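PDB 3L6D: putative oxidoreductase from Pseudomonas putida, which probably binds NADP and catalyses an oxidoreductase reaction whose substrate is not established. Local coordinates for residues I127-E138 / L157-V165; F235-H245 / Y281-K291. All blocks are in the same frame, centred on the assembly; numbering follows the deposited sequence.

Contact 1 (I127-E138 / L157-V165)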
loop_
_atom_site.group_PDB
_atom_site.type_symbol
_atom_site.label_atom_id
_atom_site.label_comp_id
_atom_site.label_asym_id
_atom_site.label_seq_id
_atom_site.Cartn_x
_atom_site.Cartn_y
_atom_site.Cartn_z
ATOM N N ILE B 127 -1.350 18.933 4.856
ATOM C CA ILE B 127 -2.432 18.041 5.127
ATOM C C ILE B 127 -2.351 16.834 4.219
ATOM O O ILE B 127 -2.361 16.958 3.032
ATOM C CB ILE B 127 -3.770 18.723 5.079
ATOM C CG1 ILE B 127 -4.853 17.720 5.329
ATOM C CG2 ILE B 127 -3.989 19.392 3.786
ATOM C CD1 ILE B 127 -5.920 18.264 6.093
ATOM N N VAL B 128 -2.245 15.663 4.813
ATOM C CA VAL B 128 -2.134 14.462 4.044
ATOM C C VAL B 128 -3.495 13.942 3.664
ATOM O O VAL B 128 -3.916 12.931 4.122
ATOM C CB VAL B 128 -1.349 13.416 4.793
ATOM C CG1 VAL B 128 -0.867 12.365 3.869
ATOM C CG2 VAL B 128 -0.199 14.044 5.466
ATOM N N ALA B 129 -4.172 14.673 2.815
ATOM C CA ALA B 129 -5.492 14.285 2.425
ATOM C C ALA B 129 -5.918 14.947 1.164
ATOM O O ALA B 129 -5.415 15.969 0.814
ATOM C CB ALA B 129 -6.445 14.624 3.508
ATOM N N TYR B 130 -6.877 14.357 0.498
ATOM C CA TYR B 130 -7.579 15.053 -0.569
ATOM C C TYR B 130 -8.660 15.878 0.111
ATOM O O TYR B 130 -9.076 15.536 1.229
ATOM C CB TYR B 130 -8.140 14.053 -1.589
ATOM C CG TYR B 130 -7.044 13.376 -2.389
ATOM C CD1 TYR B 130 -6.379 14.059 -3.396
ATOM C CD2 TYR B 130 -6.629 12.068 -2.093
ATOM C CE1 TYR B 130 -5.363 13.455 -4.122
ATOM C CE2 TYR B 130 -5.589 11.452 -2.827
ATOM C CZ TYR B 130 -4.973 12.154 -3.828
ATOM O OH TYR B 130 -3.976 11.575 -4.598
ATOM N N PRO B 131 -9.127 16.971 -0.553
ATOM C CA PRO B 131 -10.134 17.851 0.037
ATOM C C PRO B 131 -11.314 17.090 0.586
ATOM O O PRO B 131 -11.798 17.454 1.631
ATOM C CB PRO B 131 -10.558 18.748 -1.145
ATOM C CG PRO B 131 -9.269 18.910 -1.913
ATOM C CD PRO B 131 -8.580 17.547 -1.807
ATOM N N ARG B 132 -11.760 16.024 -0.088
ATOM C CA ARG B 132 -12.911 15.230 0.398
ATOM C C ARG B 132 -12.721 14.666 1.786
ATOM O O ARG B 132 -13.702 14.371 2.486
ATOM C CB ARG B 132 -13.262 14.099 -0.590
ATOM C CG ARG B 132 -12.164 13.028 -0.726
ATOM C CD ARG B 132 -12.574 11.932 -1.726
ATOM N NE ARG B 132 -11.578 10.859 -1.707
ATOM C CZ ARG B 132 -10.576 10.772 -2.575
ATOM N NH1 ARG B 132 -10.477 11.664 -3.551
ATOM N NH2 ARG B 132 -9.687 9.787 -2.480
ATOM N N ASN B 133 -11.466 14.494 2.211
ATOM C CA ASN B 133 -11.206 13.989 3.561
ATOM C C ASN B 133 -10.657 15.023 4.579
ATOM O O ASN B 133 -10.188 14.676 5.673
ATOM C CB ASN B 133 -10.301 12.746 3.495
ATOM C CG ASN B 133 -10.992 11.589 2.818
ATOM O OD1 ASN B 133 -12.124 11.230 3.177
ATOM N ND2 ASN B 133 -10.336 11.022 1.809
ATOM N N VAL B 134 -10.753 16.295 4.225
ATOM C CA VAL B 134 -10.465 17.320 5.212
ATOM C C VAL B 134 -11.545 17.175 6.283
ATOM O O VAL B 134 -12.745 17.018 5.960
ATOM C CB VAL B 134 -10.479 18.728 4.557
ATOM C CG1 VAL B 134 -10.459 19.828 5.605
ATOM C CG2 VAL B 134 -9.303 18.885 3.628
ATOM N N GLY B 135 -11.136 17.192 7.543
ATOM C CA GLY B 135 -12.088 17.046 8.652
ATOM C C GLY B 135 -12.280 15.610 9.099
ATOM O O GLY B 135 -12.818 15.367 10.178
ATOM N N HIS B 136 -11.812 14.660 8.290
ATOM C CA HIS B 136 -11.952 13.228 8.605
ATOM C C HIS B 136 -11.163 12.879 9.870
ATOM O O HIS B 136 -10.007 13.298 10.012
ATOM C CB HIS B 136 -11.459 12.343 7.434
ATOM C CG HIS B 136 -12.073 10.978 7.428
ATOM N ND1 HIS B 136 -11.797 10.034 8.390
ATOM C CD2 HIS B 136 -13.001 10.421 6.613
ATOM C CE1 HIS B 136 -12.530 8.950 8.177
ATOM N NE2 HIS B 136 -13.268 9.159 7.100
ATOM N N ARG B 137 -11.804 12.124 10.766
ATOM C CA ARG B 137 -11.188 11.556 11.988
ATOM C C ARG B 137 -9.880 10.818 11.682
ATOM O O ARG B 137 -8.961 10.842 12.506
ATOM C CB ARG B 137 -12.128 10.549 12.676
ATOM C CG ARG B 137 -13.184 11.150 13.638
ATOM C CD ARG B 137 -14.390 10.178 13.844
ATOM N NE ARG B 137 -13.993 8.805 13.511
ATOM C CZ ARG B 137 -14.641 8.008 12.663
ATOM N NH1 ARG B 137 -15.771 8.410 12.071
ATOM N NH2 ARG B 137 -14.174 6.787 12.430
ATOM N N GLU B 138 -9.827 10.128 10.537
ATOM C CA GLU B 138 -8.636 9.320 10.166
ATOM C C GLU B 138 -7.587 10.056 9.316
ATOM O O GLU B 138 -6.534 9.499 9.045
ATOM C CB GLU B 138 -9.064 8.019 9.470
ATOM C CG GLU B 138 -10.018 7.143 10.354
ATOM C CD GLU B 138 -10.177 5.692 9.842
ATOM O OE1 GLU B 138 -9.152 4.957 9.758
ATOM O OE2 GLU B 138 -11.340 5.271 9.552
ATOM N N LEU B 157 -6.851 22.996 14.757
ATOM C CA LEU B 157 -6.267 22.392 13.588
ATOM C C LEU B 157 -6.643 20.899 13.482
ATOM O O LEU B 157 -6.750 20.355 12.394
ATOM C CB LEU B 157 -4.752 22.585 13.618
ATOM C CG LEU B 157 -4.369 24.084 13.524
ATOM C CD1 LEU B 157 -2.880 24.265 13.521
ATOM C CD2 LEU B 157 -5.048 24.786 12.268
ATOM N N GLU B 158 -6.858 20.266 14.620
ATOM C CA GLU B 158 -7.403 18.896 14.641
ATOM C C GLU B 158 -8.801 18.820 14.030
ATOM O O GLU B 158 -9.261 17.737 13.672
ATOM C CB GLU B 158 -7.356 18.271 16.057
ATOM C CG GLU B 158 -5.965 17.755 16.375
ATOM C CD GLU B 158 -5.757 17.393 17.857
ATOM O OE1 GLU B 158 -6.634 17.692 18.715
ATOM O OE2 GLU B 158 -4.657 16.858 18.138
ATOM N N GLY B 159 -9.471 19.962 13.896
ATOM C CA GLY B 159 -10.729 19.989 13.175
ATOM C C GLY B 159 -10.571 19.649 11.695
ATOM O O GLY B 159 -11.508 19.132 11.067
ATOM N N LEU B 160 -9.395 19.948 11.142
ATOM C CA LEU B 160 -9.083 19.683 9.742
ATOM C C LEU B 160 -8.532 18.261 9.454
ATOM O O LEU B 160 -8.664 17.756 8.355
ATOM C CB LEU B 160 -8.062 20.712 9.239
ATOM C CG LEU B 160 -8.467 22.194 9.394
ATOM C CD1 LEU B 160 -7.266 23.057 8.950
ATOM C CD2 LEU B 160 -9.724 22.480 8.546
ATOM N N ALA B 161 -7.875 17.646 10.410
ATOM C CA ALA B 161 -7.424 16.274 10.205
ATOM C C ALA B 161 -7.256 15.726 11.587
ATOM O O ALA B 161 -6.538 16.305 12.398
ATOM C CB ALA B 161 -6.050 16.254 9.400
ATOM N N GLY B 162 -7.981 14.645 11.873
ATOM C CA GLY B 162 -8.029 14.071 13.197
ATOM C C GLY B 162 -6.702 13.754 13.861
ATOM O O GLY B 162 -6.613 13.783 15.078
ATOM N N HIS B 163 -5.672 13.443 13.090
ATOM C CA HIS B 163 -4.402 13.077 13.700
ATOM C C HIS B 163 -3.412 14.125 13.226
ATOM O O HIS B 163 -3.431 14.494 12.064
ATOM C CB HIS B 163 -3.918 11.700 13.221
ATOM C CG HIS B 163 -4.828 10.565 13.604
ATOM N ND1 HIS B 163 -4.682 9.837 14.774
ATOM C CD2 HIS B 163 -5.896 10.037 12.964
ATOM C CE1 HIS B 163 -5.619 8.906 14.825
ATOM N NE2 HIS B 163 -6.366 9.006 13.743
ATOM N N THR B 164 -2.621 14.666 14.132
ATOM C CA THR B 164 -1.629 15.635 13.712
ATOM C C THR B 164 -0.304 15.378 14.416
ATOM O O THR B 164 -0.263 14.690 15.420
ATOM C CB THR B 164 -2.115 17.091 13.832
ATOM O OG1 THR B 164 -1.230 17.907 13.028
ATOM C CG2 THR B 164 -2.134 17.568 15.306
ATOM N N VAL B 165 0.795 15.856 13.851
ATOM C CA VAL B 165 2.083 15.711 14.530
ATOM C C VAL B 165 2.863 17.012 14.250
ATOM O O VAL B 165 2.787 17.576 13.155
ATOM C CB VAL B 165 2.847 14.411 14.056
ATOM C CG1 VAL B 165 3.250 14.516 12.539
ATOM C CG2 VAL B 165 4.077 14.167 14.895
#
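Gly135 and Leu160 make the shorter of the two backbone hydrogen bonds that join these loops: Gly135 N reaches Leu160 O at 2.7 Å. The bond is straight at hydrogen (166°), yet the donor comes from above the carbonyl plane. One residue on in 127-138 and two on in 157-165 the direction of donation reverses, and Gly162 N gives its hydrogen to His136 O at 3.1 Å. Beside these bonds the two glycine CA atoms make CA-H...O contacts, Gly135 CA to Gly159 O (3.2 Å) and Gly162 CA to Arg137 O (3.4 Å). A side chain on Gly162 would run into Arg137 O, and Gly135, in the type II turn from Asn133 to His136, has backbone angles that would jam one against the preceding carbonyl. The His136 ring fixes the exit of that turn, since its ND1 accepts Glu138 N within the ring plane.

Packing flanks this backbone seam. Val134 and Leu160 lie side by side and point the same way, with Val134 CG1 4.0 Å from Leu160 CD2. Ile127 holds CG1 anti to its backbone N (chi1 178°), which carries CD1 to Ala161 CB at 3.9 Å and against Leu160 O. At the other end the His163 ring turns its edge to Glu138 CA.

Arg132 reaches out to Asp221 of the second subunit in a salt bridge. Met20 and Ile23 of helix 19-30 pack on Val134, and Met24 on Leu160. The contact links the loop leaving strand 121-128 to the turn that leads into strand 163-166, two strands separated in the sheet by strand 140-145.

Contact 2 (F235-H245 / Y281-K291)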
loop_
_atom_site.group_PDB
_atom_site.type_symbol
_atom_site.label_atom_id
_atom_site.label_comp_id
_atom_site.label_asym_id
_atom_site.label_seq_id
_atom_site.Cartn_x
_atom_site.Cartn_y
_atom_site.Cartn_z
ATOM N N PHE B 235 16.836 -8.848 11.397
ATOM C CA PHE B 235 16.774 -9.131 9.981
ATOM C C PHE B 235 17.015 -10.615 9.675
ATOM O O PHE B 235 17.397 -10.977 8.547
ATOM C CB PHE B 235 17.760 -8.237 9.221
ATOM C CG PHE B 235 17.451 -6.769 9.344
ATOM C CD1 PHE B 235 16.477 -6.171 8.515
ATOM C CD2 PHE B 235 18.100 -5.986 10.296
ATOM C CE1 PHE B 235 16.174 -4.816 8.623
ATOM C CE2 PHE B 235 17.808 -4.622 10.415
ATOM C CZ PHE B 235 16.836 -4.033 9.571
ATOM N N LYS B 236 16.762 -11.467 10.669
ATOM C CA LYS B 236 17.009 -12.906 10.515
ATOM C C LYS B 236 16.140 -13.423 9.383
ATOM O O LYS B 236 14.937 -13.139 9.332
ATOM C CB LYS B 236 16.729 -13.679 11.807
ATOM C CG LYS B 236 17.635 -13.334 12.989
ATOM C CD LYS B 236 16.976 -13.753 14.327
ATOM C CE LYS B 236 17.718 -13.209 15.561
ATOM N NZ LYS B 236 16.981 -13.490 16.845
ATOM N N GLY B 237 16.733 -14.235 8.518
ATOM C CA GLY B 237 16.078 -14.722 7.330
ATOM C C GLY B 237 15.208 -15.913 7.607
ATOM O O GLY B 237 14.985 -16.760 6.770
ATOM N N ASP B 238 14.666 -15.956 8.804
ATOM C CA ASP B 238 13.807 -17.044 9.136
ATOM C C ASP B 238 12.572 -17.120 8.299
ATOM O O ASP B 238 12.154 -18.197 7.965
ATOM C CB ASP B 238 13.470 -17.100 10.631
ATOM C CG ASP B 238 12.804 -15.837 11.156
ATOM O OD1 ASP B 238 13.510 -14.861 11.433
ATOM O OD2 ASP B 238 11.573 -15.842 11.357
ATOM N N GLN B 239 11.914 -16.021 8.002
ATOM C CA GLN B 239 10.666 -16.148 7.244
ATOM C C GLN B 239 10.543 -15.744 5.743
ATOM O O GLN B 239 9.847 -16.376 4.972
ATOM C CB GLN B 239 9.569 -15.500 8.069
ATOM C CG GLN B 239 8.214 -15.517 7.451
ATOM C CD GLN B 239 7.128 -15.783 8.463
ATOM O OE1 GLN B 239 6.115 -16.349 8.158
ATOM N NE2 GLN B 239 7.355 -15.349 9.674
ATOM N N ALA B 240 11.174 -14.643 5.386
ATOM C CA ALA B 240 11.080 -14.036 4.094
ATOM C C ALA B 240 12.428 -13.643 3.545
ATOM O O ALA B 240 12.750 -12.495 3.581
ATOM C CB ALA B 240 10.210 -12.861 4.186
ATOM N N ARG B 241 13.218 -14.579 3.066
ATOM C CA ARG B 241 14.543 -14.253 2.591
ATOM C C ARG B 241 14.557 -13.299 1.432
ATOM O O ARG B 241 13.806 -13.412 0.526
ATOM C CB ARG B 241 15.291 -15.518 2.189
ATOM C CG ARG B 241 15.697 -16.357 3.341
ATOM C CD ARG B 241 16.462 -17.571 2.912
ATOM N NE ARG B 241 17.600 -17.246 2.088
ATOM C CZ ARG B 241 18.836 -17.560 2.402
ATOM N NH1 ARG B 241 19.079 -18.186 3.534
ATOM N NH2 ARG B 241 19.821 -17.240 1.595
ATOM N N LEU B 242 15.475 -12.373 1.467
ATOM C CA LEU B 242 15.633 -11.440 0.370
ATOM C C LEU B 242 15.981 -12.153 -0.950
ATOM O O LEU B 242 15.407 -11.805 -1.986
ATOM C CB LEU B 242 16.645 -10.356 0.728
ATOM C CG LEU B 242 16.694 -9.156 -0.211
ATOM C CD1 LEU B 242 16.859 -7.901 0.588
ATOM C CD2 LEU B 242 17.841 -9.335 -1.219
ATOM N N ASP B 243 16.882 -13.137 -0.926
ATOM C CA ASP B 243 17.279 -13.790 -2.179
ATOM C C ASP B 243 16.143 -14.561 -2.834
ATOM O O ASP B 243 16.008 -14.527 -4.038
ATOM C CB ASP B 243 18.555 -14.661 -2.066
ATOM C CG ASP B 243 18.477 -15.736 -0.985
ATOM O OD1 ASP B 243 19.549 -16.281 -0.679
ATOM O OD2 ASP B 243 17.400 -16.048 -0.430
ATOM N N VAL B 244 15.330 -15.224 -2.014
ATOM C CA VAL B 244 14.087 -15.871 -2.444
ATOM C C VAL B 244 13.118 -14.875 -3.105
ATOM O O VAL B 244 12.538 -15.154 -4.166
ATOM C CB VAL B 244 13.399 -16.587 -1.234
ATOM C CG1 VAL B 244 12.064 -17.170 -1.639
ATOM C CG2 VAL B 244 14.335 -17.686 -0.675
ATOM N N HIS B 245 12.963 -13.702 -2.496
ATOM C CA HIS B 245 12.146 -12.649 -3.102
ATOM C C HIS B 245 12.740 -12.180 -4.417
ATOM O O HIS B 245 12.008 -11.993 -5.389
ATOM C CB HIS B 245 11.937 -11.455 -2.149
ATOM C CG HIS B 245 10.925 -11.703 -1.068
ATOM N ND1 HIS B 245 11.172 -12.525 0.009
ATOM C CD2 HIS B 245 9.669 -11.226 -0.893
ATOM C CE1 HIS B 245 10.114 -12.542 0.803
ATOM N NE2 HIS B 245 9.186 -11.761 0.278
ATOM N N TYR B 281 22.877 -8.838 1.195
ATOM C CA TYR B 281 21.637 -8.926 1.976
ATOM C C TYR B 281 20.742 -10.127 1.674
ATOM O O TYR B 281 19.696 -10.280 2.308
ATOM C CB TYR B 281 20.825 -7.632 1.877
ATOM C CG TYR B 281 21.544 -6.469 2.475
ATOM C CD1 TYR B 281 21.753 -6.391 3.854
ATOM C CD2 TYR B 281 22.034 -5.451 1.672
ATOM C CE1 TYR B 281 22.441 -5.340 4.418
ATOM C CE2 TYR B 281 22.717 -4.376 2.227
ATOM C CZ TYR B 281 22.913 -4.330 3.602
ATOM O OH TYR B 281 23.585 -3.262 4.153
ATOM N N GLY B 282 21.165 -10.990 0.754
ATOM C CA GLY B 282 20.324 -12.108 0.285
ATOM C C GLY B 282 19.746 -13.044 1.337
ATOM O O GLY B 282 18.587 -13.497 1.218
ATOM N N ASP B 283 20.528 -13.333 2.371
ATOM C CA ASP B 283 20.090 -14.256 3.406
ATOM C C ASP B 283 19.298 -13.577 4.528
ATOM O O ASP B 283 18.869 -14.230 5.481
ATOM C CB ASP B 283 21.286 -15.028 3.985
ATOM C CG ASP B 283 22.301 -14.127 4.663
ATOM O OD1 ASP B 283 22.239 -12.893 4.495
ATOM O OD2 ASP B 283 23.181 -14.654 5.367
ATOM N N GLN B 284 19.121 -12.262 4.434
ATOM C CA GLN B 284 18.316 -11.550 5.436
ATOM C C GLN B 284 16.830 -11.406 5.059
ATOM O O GLN B 284 16.442 -11.672 3.926
ATOM C CB GLN B 284 18.936 -10.187 5.750
ATOM C CG GLN B 284 20.364 -10.275 6.281
ATOM C CD GLN B 284 20.947 -8.921 6.527
ATOM O OE1 GLN B 284 20.254 -8.002 6.980
ATOM N NE2 GLN B 284 22.238 -8.771 6.227
ATOM N N ASP B 285 16.017 -10.998 6.030
ATOM C CA ASP B 285 14.620 -10.654 5.818
ATOM C C ASP B 285 14.543 -9.569 4.744
ATOM O O ASP B 285 15.456 -8.732 4.600
ATOM C CB ASP B 285 13.986 -10.168 7.124
ATOM C CG ASP B 285 12.480 -9.896 7.000
ATOM O OD1 ASP B 285 11.676 -10.822 7.253
ATOM O OD2 ASP B 285 12.086 -8.751 6.677
ATOM N N ILE B 286 13.461 -9.637 3.980
ATOM C CA ILE B 286 13.162 -8.710 2.893
ATOM C C ILE B 286 13.230 -7.242 3.347
ATOM O O ILE B 286 13.643 -6.354 2.570
ATOM C CB ILE B 286 11.815 -9.092 2.251
ATOM C CG1 ILE B 286 11.543 -8.282 0.970
ATOM C CG2 ILE B 286 10.646 -8.981 3.299
ATOM C CD1 ILE B 286 12.611 -8.437 -0.121
ATOM N N ALA B 287 12.904 -6.988 4.614
ATOM C CA ALA B 287 13.020 -5.624 5.158
ATOM C C ALA B 287 14.465 -5.096 5.141
ATOM O O ALA B 287 14.652 -3.890 5.247
ATOM C CB ALA B 287 12.430 -5.525 6.560
ATOM N N ALA B 288 15.468 -5.969 4.969
ATOM C CA ALA B 288 16.868 -5.505 4.891
ATOM C C ALA B 288 17.099 -4.705 3.625
ATOM O O ALA B 288 18.134 -4.020 3.482
ATOM C CB ALA B 288 17.865 -6.671 4.952
ATOM N N THR B 289 16.162 -4.798 2.691
ATOM C CA THR B 289 16.181 -3.938 1.508
ATOM C C THR B 289 16.376 -2.480 1.945
ATOM O O THR B 289 17.103 -1.716 1.302
ATOM C CB THR B 289 14.887 -4.073 0.675
ATOM O OG1 THR B 289 14.734 -5.429 0.242
ATOM C CG2 THR B 289 14.933 -3.170 -0.578
ATOM N N THR B 290 15.705 -2.096 3.037
ATOM C CA THR B 290 15.885 -0.789 3.644
ATOM C C THR B 290 17.352 -0.368 3.822
ATOM O O THR B 290 17.737 0.773 3.453
ATOM C CB THR B 290 15.125 -0.726 5.003
ATOM O OG1 THR B 290 13.735 -1.033 4.753
ATOM C CG2 THR B 290 15.198 0.658 5.580
ATOM N N LYS B 291 18.161 -1.260 4.397
ATOM C CA LYS B 291 19.579 -0.979 4.668
ATOM C C LYS B 291 20.424 -0.755 3.408
ATOM O O LYS B 291 21.447 -0.068 3.479
ATOM C CB LYS B 291 20.213 -2.096 5.513
ATOM C CG LYS B 291 19.782 -2.118 6.987
ATOM C CD LYS B 291 19.784 -3.541 7.589
ATOM C CE LYS B 291 21.154 -4.157 7.716
ATOM N NZ LYS B 291 21.096 -5.618 8.052
HETATM O O HOH W 1 17.827 -17.312 5.881
#
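Phe235 and Lys291 meet because each first torsion sets CG anti to the carbonyl carbon (chi1 -63° and -73°), and a bend at chi3 of the lysine then lays its chain over one face of the ring. Lys291 CD stands 3.7 Å from the Phe235 ring centroid as a CH-pi contact, and NZ makes a cation-pi contact over the same face. NZ also donates to Gln284 OE1 at 2.7 Å, in the carbonyl plane on a lone pair, while OE1 touches Phe235 CB. With an alanine in place of Phe235, the lysine chain would probably lose the surface it lies on and be freer to turn, and a gap would be likely to open beside Ala288.

Leu242 wedges CD1 against Thr289 OG1 (3.3 Å) and crosses Ile286 at about a right angle. Ile286 in turn sets CG1 over a face of the His245 ring, whose ND1 donates to Arg241 O and whose NE2 is held by Tyr130 of the second subunit. Arg241 lays one guanidinium face on Asp283 CA and pairs through NE with Asp243 OD2 (2.8 Å), almost in its own plane.

Backbone bonds stitch the loops together. Asp285 N reaches Phe235 O at 2.9 Å, and Asp243 N takes Gly282 O at 2.8 Å. Between them Leu242 N donates to Gln284 O (2.7 Å) and Ile286 N to Ala240 O (3.0 Å), two bonds that flank a single beta bridge of Arg241, N-cap of helix 242-259, with Asp285, whose OD2 accepts Ala287 N in an Asx turn. This seam between a helix start and the chain following helix 264-281 lies in the helical C-terminal domain, which resembles that of NADPH-dependent reductive aminases, within the 6-phosphogluconate dehydrogenase C-terminal superfamily.

In the fold
From the N terminus the chain first builds the Rossmann-type domain, and contact 1 closes a short loop near its end, bringing the segment after strand 121-128 against the approach to strand 163-166, with strand 140-145 in between. Helix 169-199 then leads into the C-terminal helical domain, where contact 2 closes a second loop around helices 242-259 and 264-281. The two loops follow in series, neither nesting nor crossing, and their centres lie about 36 Å apart. Dimerisation nevertheless relates them: Tyr130 and Arg132 of contact 1 bond to His245 and Gln239 of the second subunit, residues that belong to that copy's contact 2.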